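Neurotoxin (Clostridium botulinum, PDB 1ZB7) cleaves the synaptobrevins VAMP1, VAMP2 and VAMP3 as the zinc endopeptidase light chain of botulinum neurotoxin type G, hydrolysing an Ala-Ala bond in VAMP2. Local coordinates at residues 406-409 with 410-413; 414-417 with 418-421. All coordinates share one frame; numbering follows the deposited sequence.

Contact 1 (406-409 with 410-413)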
# COMPACT_ATOMS: atom_id res chain seq x y z
N THR A 406 -14.68 -17.87 -20.07
CA THR A 406 -14.44 -16.58 -20.69
C THR A 406 -14.51 -15.48 -19.62
O THR A 406 -15.47 -15.43 -18.85
CB THR A 406 -15.45 -16.37 -21.90
OG1 THR A 406 -14.92 -17.05 -23.02
CG2 THR A 406 -15.62 -14.93 -22.35
N GLU A 407 -13.47 -14.63 -19.60
CA GLU A 407 -13.38 -13.45 -18.69
C GLU A 407 -13.44 -13.82 -17.19
O GLU A 407 -13.81 -12.99 -16.37
CB GLU A 407 -14.51 -12.43 -19.01
CG GLU A 407 -14.24 -11.47 -20.15
CD GLU A 407 -15.41 -10.54 -20.38
OE1 GLU A 407 -16.57 -11.00 -20.30
OE2 GLU A 407 -15.22 -9.34 -20.65
N PHE A 408 -13.12 -15.07 -16.87
CA PHE A 408 -13.34 -15.69 -15.54
C PHE A 408 -14.78 -15.43 -15.00
O PHE A 408 -14.98 -15.02 -13.82
CB PHE A 408 -12.28 -15.22 -14.51
CG PHE A 408 -10.89 -15.04 -15.06
CD1 PHE A 408 -9.99 -16.10 -15.10
CD2 PHE A 408 -10.44 -13.78 -15.48
CE1 PHE A 408 -8.68 -15.95 -15.61
CE2 PHE A 408 -9.13 -13.60 -15.94
CZ PHE A 408 -8.23 -14.69 -16.00
N ASN A 409 -15.77 -15.67 -15.85
CA ASN A 409 -17.17 -15.45 -15.48
C ASN A 409 -17.65 -16.31 -14.31
O ASN A 409 -18.61 -15.95 -13.58
CB ASN A 409 -18.08 -15.67 -16.71
CG ASN A 409 -18.28 -14.40 -17.53
OD1 ASN A 409 -17.72 -13.35 -17.24
ND2 ASN A 409 -19.06 -14.50 -18.55
N GLY A 410 -17.02 -17.44 -14.15
CA GLY A 410 -17.39 -18.34 -13.05
C GLY A 410 -17.03 -17.78 -11.66
O GLY A 410 -17.56 -18.21 -10.69
N GLN A 411 -16.11 -16.82 -11.60
CA GLN A 411 -15.76 -16.10 -10.35
C GLN A 411 -16.47 -14.74 -10.23
O GLN A 411 -16.33 -14.03 -9.25
CB GLN A 411 -14.25 -15.88 -10.29
CG GLN A 411 -13.39 -17.18 -10.04
CD GLN A 411 -11.91 -16.84 -10.04
OE1 GLN A 411 -11.26 -16.97 -11.04
NE2 GLN A 411 -11.42 -16.28 -8.96
N ASN A 412 -17.26 -14.41 -11.23
CA ASN A 412 -17.91 -13.09 -11.33
C ASN A 412 -19.16 -13.10 -10.45
O ASN A 412 -20.07 -13.84 -10.71
CB ASN A 412 -18.24 -12.81 -12.80
CG ASN A 412 -18.69 -11.36 -13.05
OD1 ASN A 412 -19.43 -10.78 -12.27
ND2 ASN A 412 -18.23 -10.78 -14.17
N LYS A 413 -19.20 -12.27 -9.41
CA LYS A 413 -20.38 -12.35 -8.50
C LYS A 413 -21.72 -12.11 -9.25
O LYS A 413 -22.75 -12.64 -8.82
CB LYS A 413 -20.32 -11.33 -7.39
CG LYS A 413 -19.58 -11.65 -6.11
CD LYS A 413 -20.62 -11.30 -5.01
CE LYS A 413 -20.06 -10.62 -3.92
NZ LYS A 413 -21.24 -10.25 -3.08

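Contact 2 (414-417 with 418-421)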
# COMPACT_ATOMS: atom_id res chain seq x y z
N ALA A 414 -21.70 -11.23 -10.28
CA ALA A 414 -22.98 -10.89 -10.98
C ALA A 414 -23.47 -11.98 -11.93
O ALA A 414 -24.64 -12.04 -12.18
CB ALA A 414 -22.89 -9.58 -11.73
N VAL A 415 -22.58 -12.84 -12.43
CA VAL A 415 -22.87 -13.87 -13.38
C VAL A 415 -23.07 -15.24 -12.74
O VAL A 415 -23.91 -15.96 -13.17
CB VAL A 415 -21.71 -14.00 -14.36
CG1 VAL A 415 -21.86 -15.26 -15.27
CG2 VAL A 415 -21.60 -12.82 -15.20
N ASN A 416 -22.24 -15.66 -11.78
CA ASN A 416 -22.29 -17.02 -11.28
C ASN A 416 -22.92 -17.06 -9.86
O ASN A 416 -22.34 -17.56 -8.89
CB ASN A 416 -20.86 -17.67 -11.30
CG ASN A 416 -20.93 -19.18 -11.16
OD1 ASN A 416 -22.02 -19.73 -11.30
ND2 ASN A 416 -19.81 -19.85 -10.83
N LYS A 417 -24.08 -16.45 -9.77
CA LYS A 417 -24.82 -16.34 -8.51
C LYS A 417 -25.16 -17.67 -7.83
O LYS A 417 -25.26 -17.75 -6.60
CB LYS A 417 -26.11 -15.54 -8.77
CG LYS A 417 -25.85 -14.07 -9.07
CD LYS A 417 -27.11 -13.21 -8.79
CE LYS A 417 -26.83 -11.69 -8.73
NZ LYS A 417 -25.57 -11.44 -7.89
N GLU A 418 -25.33 -18.70 -8.59
CA GLU A 418 -25.70 -19.99 -8.01
C GLU A 418 -24.52 -20.59 -7.19
O GLU A 418 -24.69 -21.48 -6.32
CB GLU A 418 -26.17 -20.93 -9.14
CG GLU A 418 -25.01 -21.41 -9.96
CD GLU A 418 -25.41 -22.27 -11.14
OE1 GLU A 418 -25.95 -23.39 -10.90
OE2 GLU A 418 -25.10 -21.86 -12.29
N ALA A 419 -23.31 -20.08 -7.43
CA ALA A 419 -22.13 -20.64 -6.80
C ALA A 419 -22.03 -20.33 -5.29
O ALA A 419 -21.35 -21.03 -4.56
CB ALA A 419 -20.93 -20.17 -7.54
N TYR A 420 -22.75 -19.31 -4.82
CA TYR A 420 -22.45 -18.71 -3.48
C TYR A 420 -23.66 -18.14 -2.85
O TYR A 420 -24.62 -17.90 -3.49
CB TYR A 420 -21.41 -17.57 -3.56
CG TYR A 420 -21.95 -16.33 -4.20
CD1 TYR A 420 -22.57 -15.33 -3.43
CD2 TYR A 420 -21.80 -16.12 -5.55
CE1 TYR A 420 -23.12 -14.15 -4.05
CE2 TYR A 420 -22.30 -14.98 -6.17
CZ TYR A 420 -22.97 -14.02 -5.43
OH TYR A 420 -23.42 -12.94 -6.11
N GLU A 421 -23.55 -17.80 -1.58
CA GLU A 421 -24.56 -16.99 -0.94
C GLU A 421 -23.93 -15.88 -0.10
O GLU A 421 -22.79 -16.04 0.41
CB GLU A 421 -25.53 -17.96 -0.20
CG GLU A 421 -25.18 -18.30 1.21
CD GLU A 421 -24.64 -19.75 1.50
OE1 GLU A 421 -24.33 -20.59 0.59
OE2 GLU A 421 -24.49 -20.01 2.73

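Contact 1 (406-409 with 410-413)
N409 and N412 extend side by side from a tight turn and point the same way, with their amide planes 76° apart. OD1 of N409 comes no nearer than 4.0 Å to ND2 of N412, so the two amides are neighbours in packing rather than a bonded pair. The turn itself brings CB of N412 to 3.3 Å from N409 O, and CG of N412, anti to its backbone N (chi1 -170°), sets the amide beside that of N409. On another side of the turn, F408 and Q411 meet: OE1 of Q411 approaches the F408 ring obliquely and lies 4.0 Å from CB of F408. Two successive backbone bonds draw the residues together, Q411 N to F408 O and N412 N to N409 O, each 3.1 Å long. The polar ends look elsewhere: OE1 of Q411 accepts from K367 N and N398 ND2, its NE2 donates to F221 O, and OD1 of N412 accepts from A414 N. The buried Q411 amide thus has both ends satisfied across the fold, which should fix its rotation and tie the turn to strand 215-221 and to the loop residues K367 and N398.

Contact 2 (414-417 with 418-421)
Y420 carries CG between its backbone N and carbonyl carbon (chi1 72°), and this swings the ring back along the chain toward K417. The lysine has CG anti to its carbonyl carbon and bends at its last torsion, so the two side chains run alongside each other in the same direction, and NZ of K417 ends 3.2 Å from OH of Y420. Both groups are hydrogen-bonded to the carbonyl oxygen of K413, which gathers an ammonium and a phenol at one backbone acceptor. Over the ring itself, O of K417 lies on one face, 3.9 Å above the plane and offset toward the rim, while CE2 of Y420 packs 3.7 Å from CA of K417.

N416 works on a different side of the turn. Its amide passes by A419, with ND2 of N416 3.5 Å from the methyl CB of A419, and its OD1 faces CG of E418 at 3.7 Å; amide and carboxylate planes are turned 80° apart. ND2 of N416 donates to G410 O, so this buried amide is held from outside the turn. The carboxylate of E418 has a long, weak ion pair with K402. The backbone closes as a short 3-10 turn, in which A419 N donates to N416 O at 3.1 Å. A weak bond, Y420 N to K417 O at 3.4 Å, follows it.

The turn leads directly into strand 421-422, an outermost strand of the four-stranded antiparallel sheet. E421 makes backbone bonds with K381 of strand 377-381, and Y420 touches I380 of that strand. A419 and the Y420 ring also meet F221, at the end of strand 215-221, the ring planes of Y420 and F221 inclined at about 55°.

Contacts 1 and 2 are consecutive turns of the long connection between strands 377-381 and 421-422, their centres about 10 Å apart. The 406-413 turn is the more buried: its polar side chains find partners on strand 215-221 and surrounding loops. The 414-421 turn is only partly buried, with K417 and E418 exposed while N416 and A419 lie inside. Contact 1 rests on amides and a phenylalanine, to which contact 2 adds a phenol, an ammonium and a carboxylate. Between them, contact 1 supplies backbone acceptors and contact 2 the side-chain donors, and N409 O packs on V415 and N416. Both turns border strand 215-221, but only the second continues into the edge strand.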